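Local coordinates for okadaic acid binding protein 2-alpha (Halichondria okadai, PDB 4WRI) that binds the polyether toxin okadaic acid and is implicated in the accumulation of this cytotoxin by the sponge, at residues Ala11-Cys14 with Arg15-Thr19; Gln111-Trp114 with Glu115-Arg119. All blocks are in the same frame, centred on the assembly; numbering follows the deposited sequence.

Interaction 1: Ala11-Cys14 with Arg15-Thr19; sequences AHWC and RKMRT
M17 lies across W13 one helical turn on, its CG over the six-membered ring, 3.4 Å from the centroid and 13° off the normal. The bend at chi2 (-56°) turns the sulfur back along the indole, so SD approaches obliquely, 4.3 Å from that centroid, as a Met-aromatic contact beside the CH-pi one. K16 crosses the H12 ring at a slant, its CG over one face and its CD 3.8 Å from H12 NE2. Backbone amides of R15 to R18 are each answered by the carbonyl four residues back. A11 O has two donors: R15 N at 3.0 Å and a water at 2.7 Å, and that water accepts from R18 NH2. A second water ties H12 ND1 to R15 NH1, in the plane of both groups. T19 OG1 reaches R15 O at 2.9 Å. Other polar ends bond outside the segments: H12 NE2 to N184 OD1, R15 NE to V191 O, W13 NE1 to F173 O, and K16 NZ to the carbonyls of F172 and D175; R18 NH2 adds a salt bridge to the terminal carboxylate of D192. The opening turns of helix 11-27 thus gather the C-terminal tail, while M17 packs on F172 and F173 of helix 169-174, and W13 and C14 on helix 86-96, W13 meeting W94 edge-to-face.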
loop_
_atom_site.group_PDB
_atom_site.type_symbol
_atom_site.label_atom_id
_atom_site.label_comp_id
_atom_site.label_asym_id
_atom_site.label_seq_id
_atom_site.Cartn_x
_atom_site.Cartn_y
_atom_site.Cartn_z
ATOM N N ALA A 11 -14.163 -10.687 7.032
ATOM C CA ALA A 11 -14.198 -10.896 5.598
ATOM C C ALA A 11 -13.836 -9.605 4.870
ATOM O O ALA A 11 -13.179 -9.637 3.822
ATOM C CB ALA A 11 -15.577 -11.382 5.159
ATOM N N HIS A 12 -14.272 -8.483 5.422
ATOM C CA HIS A 12 -14.002 -7.203 4.791
ATOM C C HIS A 12 -12.511 -6.898 4.821
ATOM O O HIS A 12 -11.957 -6.428 3.826
ATOM C CB HIS A 12 -14.767 -6.084 5.491
ATOM C CG HIS A 12 -14.478 -4.735 4.918
ATOM N ND1 HIS A 12 -14.838 -4.386 3.637
ATOM C CD2 HIS A 12 -13.840 -3.664 5.445
ATOM C CE1 HIS A 12 -14.439 -3.149 3.400
ATOM N NE2 HIS A 12 -13.843 -2.687 4.482
ATOM N N TRP A 13 -11.862 -7.142 5.944
ATOM C CA TRP A 13 -10.425 -6.913 6.013
ATOM C C TRP A 13 -9.695 -7.814 5.032
ATOM O O TRP A 13 -8.745 -7.377 4.358
ATOM C CB TRP A 13 -9.915 -7.077 7.429
ATOM C CG TRP A 13 -8.452 -6.821 7.589
ATOM C CD1 TRP A 13 -7.858 -5.631 7.914
ATOM C CD2 TRP A 13 -7.392 -7.777 7.462
ATOM N NE1 TRP A 13 -6.493 -5.778 7.973
ATOM C CE2 TRP A 13 -6.183 -7.088 7.694
ATOM C CE3 TRP A 13 -7.340 -9.130 7.125
ATOM C CZ2 TRP A 13 -4.941 -7.724 7.649
ATOM C CZ3 TRP A 13 -6.113 -9.746 7.070
ATOM C CH2 TRP A 13 -4.936 -9.055 7.327
ATOM N N CYS A 14 -10.109 -9.067 4.902
ATOM C CA CYS A 14 -9.441 -9.921 3.927
ATOM C C CYS A 14 -9.582 -9.412 2.509
ATOM O O CYS A 14 -8.651 -9.534 1.704
ATOM C CB CYS A 14 -9.943 -11.358 4.020
ATOM S SG CYS A 14 -9.503 -12.148 5.597
ATOM N N ARG A 15 -10.742 -8.846 2.190
ATOM C CA ARG A 15 -10.967 -8.233 0.905
ATOM C C ARG A 15 -10.028 -7.057 0.704
ATOM O O ARG A 15 -9.492 -6.875 -0.389
ATOM C CB ARG A 15 -12.409 -7.744 0.811
ATOM C CG ARG A 15 -12.796 -7.240 -0.559
ATOM C CD ARG A 15 -14.250 -6.803 -0.574
ATOM N NE ARG A 15 -14.626 -6.286 -1.874
ATOM C CZ ARG A 15 -15.687 -5.511 -2.089
ATOM N NH1 ARG A 15 -16.476 -5.184 -1.078
ATOM N NH2 ARG A 15 -15.953 -5.063 -3.305
ATOM N N LYS A 16 -9.845 -6.251 1.741
ATOM C CA LYS A 16 -8.872 -5.170 1.632
ATOM C C LYS A 16 -7.462 -5.738 1.349
ATOM O O LYS A 16 -6.728 -5.182 0.499
ATOM C CB LYS A 16 -8.884 -4.285 2.880
ATOM C CG LYS A 16 -10.131 -3.419 3.017
ATOM C CD LYS A 16 -10.028 -2.449 4.192
ATOM C CE LYS A 16 -9.951 -3.141 5.556
ATOM N NZ LYS A 16 -9.845 -2.131 6.665
ATOM N N MET A 17 -7.072 -6.828 2.006
ATOM C CA MET A 17 -5.734 -7.366 1.769
ATOM C C MET A 17 -5.600 -7.984 0.382
ATOM O O MET A 17 -4.532 -7.887 -0.241
ATOM C CB MET A 17 -5.309 -8.334 2.869
ATOM C CG MET A 17 -5.168 -7.668 4.213
ATOM S SD MET A 17 -4.027 -6.245 4.283
ATOM C CE MET A 17 -5.135 -4.827 4.217
ATOM N N ARG A 18 -6.660 -8.595 -0.137
ATOM C CA ARG A 18 -6.646 -9.044 -1.527
ATOM C C ARG A 18 -6.469 -7.851 -2.456
ATOM O O ARG A 18 -5.875 -7.968 -3.531
ATOM C CB ARG A 18 -7.927 -9.806 -1.887
ATOM C CG ARG A 18 -8.056 -11.145 -1.161
ATOM C CD ARG A 18 -9.166 -11.989 -1.797
ATOM N NE ARG A 18 -10.507 -11.463 -1.538
ATOM C CZ ARG A 18 -11.201 -11.657 -0.411
ATOM N NH1 ARG A 18 -10.686 -12.336 0.610
ATOM N NH2 ARG A 18 -12.423 -11.139 -0.324
ATOM N N THR A 19 -6.978 -6.690 -2.049
ATOM C CA THR A 19 -6.855 -5.479 -2.864
ATOM C C THR A 19 -5.396 -4.992 -2.886
ATOM O O THR A 19 -4.928 -4.469 -3.881
ATOM C CB THR A 19 -7.823 -4.394 -2.349
ATOM O OG1 THR A 19 -9.172 -4.898 -2.446
ATOM C CG2 THR A 19 -7.715 -3.099 -3.148
HETATM O O HOH W 1 -13.310 -11.812 2.268
HETATM O O HOH W 2 -16.565 -5.744 1.791
#

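Interaction 2: Gln111-Trp114 with Glu115-Arg119; sequences QTFW and EGIDR. With OKA (okadaic acid), chain B.
W114 and D118 are joined side chain to side chain across the last turn of helix 109-117: W114 NE1 donates to D118 OD2 at 2.8 Å. The bond is bent, 139° at the hydrogen, and lands on the anti lone pair of a carboxylate turned almost perpendicular to the ring. OD2 also receives G123 N, and OD1 the amide of the dimethylated lysine at position 122, so three N-H groups fix the rotation of this buried carboxylate.

Packing is close on the inner side. I117 places CG1 between its backbone N and carbonyl carbon (chi1 63°), which brings CD1 obliquely up to the W114 ring, near its rim, 3.8 Å from CE3; the same methyl lies 3.9 Å from F113 CE2. Okadaic acid continues this layer: its C41 sits over the centre of the F113 ring, and its C39 meets the W114 edge, 3.9 Å from CZ3. T112 OG1, bonded to S109 O, lies 3.5 Å from C6 of the toxin. F50 adds an edge-to-face ring to F113.

The outer side is looser. The side chains of Q111 and E115 come no closer than 4.3 Å, from Q111 CB to E115 OE2. Even here one bond is firm: exposed R119 gives NE to G116 O at 3.0 Å, almost straight at 170°.

An entering helix closed by an aspartate that accepts the amide of a glycine five residues later is consistent with the start of an EF-hand-like loop, here with helix residues lining the toxin pocket.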
loop_
_atom_site.group_PDB
_atom_site.type_symbol
_atom_site.label_atom_id
_atom_site.label_comp_id
_atom_site.label_asym_id
_atom_site.label_seq_id
_atom_site.Cartn_x
_atom_site.Cartn_y
_atom_site.Cartn_z
ATOM N N GLN A 111 7.105 7.522 3.982
ATOM C CA GLN A 111 8.080 8.607 3.918
ATOM C C GLN A 111 8.916 8.533 2.651
ATOM O O GLN A 111 9.221 9.572 2.058
ATOM C CB GLN A 111 8.968 8.615 5.172
ATOM C CG GLN A 111 8.242 9.171 6.386
ATOM C CD GLN A 111 9.087 9.202 7.643
ATOM O OE1 GLN A 111 9.732 8.214 7.998
ATOM N NE2 GLN A 111 9.085 10.343 8.330
ATOM N N THR A 112 9.277 7.342 2.203
ATOM C CA THR A 112 10.046 7.229 0.964
ATOM C C THR A 112 9.291 7.771 -0.247
ATOM O O THR A 112 9.883 8.408 -1.117
ATOM C CB THR A 112 10.573 5.801 0.690
ATOM O OG1 THR A 112 9.479 4.923 0.420
ATOM C CG2 THR A 112 11.345 5.316 1.883
ATOM N N PHE A 113 7.977 7.574 -0.281
ATOM C CA PHE A 113 7.191 8.094 -1.379
ATOM C C PHE A 113 6.996 9.594 -1.220
ATOM O O PHE A 113 7.145 10.354 -2.178
ATOM C CB PHE A 113 5.819 7.401 -1.433
ATOM C CG PHE A 113 5.006 7.778 -2.637
ATOM C CD1 PHE A 113 5.274 7.202 -3.868
ATOM C CD2 PHE A 113 3.984 8.707 -2.558
ATOM C CE1 PHE A 113 4.530 7.527 -4.993
ATOM C CE2 PHE A 113 3.250 9.039 -3.684
ATOM C CZ PHE A 113 3.530 8.440 -4.898
ATOM N N TRP A 114 6.656 10.005 -0.003
ATOM C CA TRP A 114 6.317 11.393 0.288
ATOM C C TRP A 114 7.490 12.325 -0.010
ATOM O O TRP A 114 7.287 13.450 -0.474
ATOM C CB TRP A 114 5.832 11.553 1.737
ATOM C CG TRP A 114 5.291 12.900 1.973
ATOM C CD1 TRP A 114 5.992 14.003 2.371
ATOM C CD2 TRP A 114 3.945 13.332 1.753
ATOM N NE1 TRP A 114 5.157 15.091 2.436
ATOM C CE2 TRP A 114 3.900 14.712 2.042
ATOM C CE3 TRP A 114 2.771 12.688 1.343
ATOM C CZ2 TRP A 114 2.725 15.457 1.953
ATOM C CZ3 TRP A 114 1.608 13.428 1.252
ATOM C CH2 TRP A 114 1.595 14.803 1.553
ATOM N N GLU A 115 8.710 11.850 0.211
ATOM C CA GLU A 115 9.893 12.687 -0.008
ATOM C C GLU A 115 10.181 12.906 -1.495
ATOM O O GLU A 115 10.913 13.825 -1.865
ATOM C CB GLU A 115 11.104 12.089 0.704
ATOM C CG GLU A 115 10.997 12.152 2.228
ATOM C CD GLU A 115 12.091 11.368 2.934
ATOM O OE1 GLU A 115 12.899 10.707 2.244
ATOM O OE2 GLU A 115 12.138 11.409 4.184
ATOM N N GLY A 116 9.603 12.073 -2.354
ATOM C CA GLY A 116 9.748 12.257 -3.785
ATOM C C GLY A 116 8.747 13.253 -4.347
ATOM O O GLY A 116 8.987 13.898 -5.369
ATOM N N ILE A 117 7.614 13.403 -3.678
ATOM C CA ILE A 117 6.570 14.286 -4.177
ATOM C C ILE A 117 6.545 15.607 -3.424
ATOM O O ILE A 117 5.886 16.562 -3.837
ATOM C CB ILE A 117 5.184 13.622 -4.095
ATOM C CG1 ILE A 117 4.849 13.347 -2.624
ATOM C CG2 ILE A 117 5.165 12.357 -4.962
ATOM C CD1 ILE A 117 3.555 12.650 -2.337
ATOM N N ASP A 118 7.279 15.668 -2.324
ATOM C CA ASP A 118 7.315 16.863 -1.495
ATOM C C ASP A 118 8.779 17.211 -1.271
ATOM O O ASP A 118 9.312 17.045 -0.173
ATOM C CB ASP A 118 6.586 16.615 -0.171
ATOM C CG ASP A 118 6.611 17.815 0.746
ATOM O OD1 ASP A 118 6.938 18.925 0.272
ATOM O OD2 ASP A 118 6.300 17.653 1.945
ATOM N N ARG A 119 9.422 17.678 -2.338
ATOM C CA ARG A 119 10.866 17.904 -2.356
ATOM C C ARG A 119 11.306 19.029 -1.430
ATOM O O ARG A 119 12.416 19.004 -0.902
ATOM C CB ARG A 119 11.335 18.213 -3.778
ATOM C CG ARG A 119 10.781 17.278 -4.825
ATOM C CD ARG A 119 9.586 17.885 -5.547
ATOM N NE ARG A 119 8.772 16.833 -6.144
ATOM C CZ ARG A 119 7.821 17.029 -7.046
ATOM N NH1 ARG A 119 7.550 18.254 -7.488
ATOM N NH2 ARG A 119 7.148 15.987 -7.513
HETATM C C1 OKA B . 4.170 1.287 -4.680
HETATM C C2 OKA B . 5.076 2.504 -4.984
HETATM C C3 OKA B . 5.475 3.191 -3.679
HETATM C C4 OKA B . 6.220 2.264 -2.692
HETATM C C5 OKA B . 6.472 3.013 -1.391
HETATM C C6 OKA B . 7.390 2.205 -0.472
HETATM C C7 OKA B . 8.672 1.786 -1.231
HETATM C C8 OKA B . 8.271 1.052 -2.500
HETATM C C9 OKA B . 9.483 0.774 -3.342
HETATM C C10 OKA B . 9.663 -0.440 -3.894
HETATM C C11 OKA B . 8.734 -1.590 -3.663
HETATM C C12 OKA B . 7.390 -1.035 -3.111
HETATM C C13 OKA B . 6.557 -2.172 -2.496
HETATM C C14 OKA B . 5.208 -1.593 -2.007
HETATM C C15 OKA B . 4.933 -1.601 -0.702
HETATM C C16 OKA B . 3.627 -0.992 -0.273
HETATM C C17 OKA B . 2.735 -1.867 0.647
HETATM C C18 OKA B . 2.167 -0.878 1.682
HETATM C C19 OKA B . 2.866 0.472 1.316
HETATM C C20 OKA B . 3.131 1.318 2.490
HETATM C C21 OKA B . 3.780 2.644 2.007
HETATM C C22 OKA B . 2.818 3.278 1.005
HETATM C C23 OKA B . 2.564 2.289 -0.144
HETATM C C24 OKA B . 1.535 2.916 -1.143
HETATM C C25 OKA B . 2.134 4.248 -1.534
HETATM C C26 OKA B . 2.570 5.144 -0.430
HETATM C C27 OKA B . 1.366 5.801 0.280
HETATM C C28 OKA B . 0.689 6.769 -0.703
HETATM C C29 OKA B . -0.416 7.643 -0.087
HETATM C C30 OKA B . -1.045 8.442 -1.268
HETATM C C31 OKA B . -0.155 9.463 -1.935
HETATM C C32 OKA B . -0.921 10.307 -2.953
HETATM C C33 OKA B . -2.280 10.792 -2.460
HETATM C C34 OKA B . -2.992 9.657 -1.707
HETATM C C35 OKA B . -4.212 10.296 -0.954
HETATM C C36 OKA B . -5.080 9.153 -0.441
HETATM C C37 OKA B . -5.462 8.283 -1.604
HETATM C C38 OKA B . -4.265 7.726 -2.331
HETATM C C39 OKA B . 0.556 10.365 -0.926
HETATM C C40 OKA B . -1.499 6.738 0.518
HETATM C C41 OKA B . 2.278 4.632 -2.772
HETATM C C42 OKA B . 6.236 -3.228 -3.537
HETATM C C43 OKA B . 10.896 -0.599 -4.742
HETATM C C44 OKA B . 4.343 3.476 -5.898
HETATM O O1 OKA B . 3.181 1.531 -3.989
HETATM O O2 OKA B . 4.481 0.177 -5.121
HETATM O O3 OKA B . 6.249 2.060 -5.654
HETATM O O4 OKA B . 7.461 1.888 -3.305
HETATM O O5 OKA B . 9.482 0.961 -0.354
HETATM O O6 OKA B . 7.595 -0.143 -2.110
HETATM O O7 OKA B . 3.979 0.073 0.558
HETATM O O8 OKA B . 1.959 1.120 0.385
HETATM O O9 OKA B . 3.419 4.482 0.520
HETATM O O10 OKA B . 1.319 2.053 -2.192
HETATM O O11 OKA B . 1.869 6.526 1.391
HETATM O O12 OKA B . -2.232 9.086 -0.717
HETATM O O13 OKA B . -3.396 8.831 -2.768
#

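In the fold
Interactions 1 and 2 follow one another along the chain and lie on opposite sides of its centre, their own centres 27 Å apart and their nearest atoms about 15 Å apart. Each occupies a single helix, 11-27 or 109-117, and each helix leads toward a short strand: 33-34, which pairs with 84-85, and 124-125, which pairs with 160-161. That helix-then-strand pattern is consistent with a protein built from paired EF-hand-like units. Okadaic acid lies between the two contacts, but their roles differ. T112, F113 and W114 line its pocket directly, whereas 11-19 stands back, with M17 about 9 Å from the toxin, and ties the N-terminal helix to the C-terminal tail.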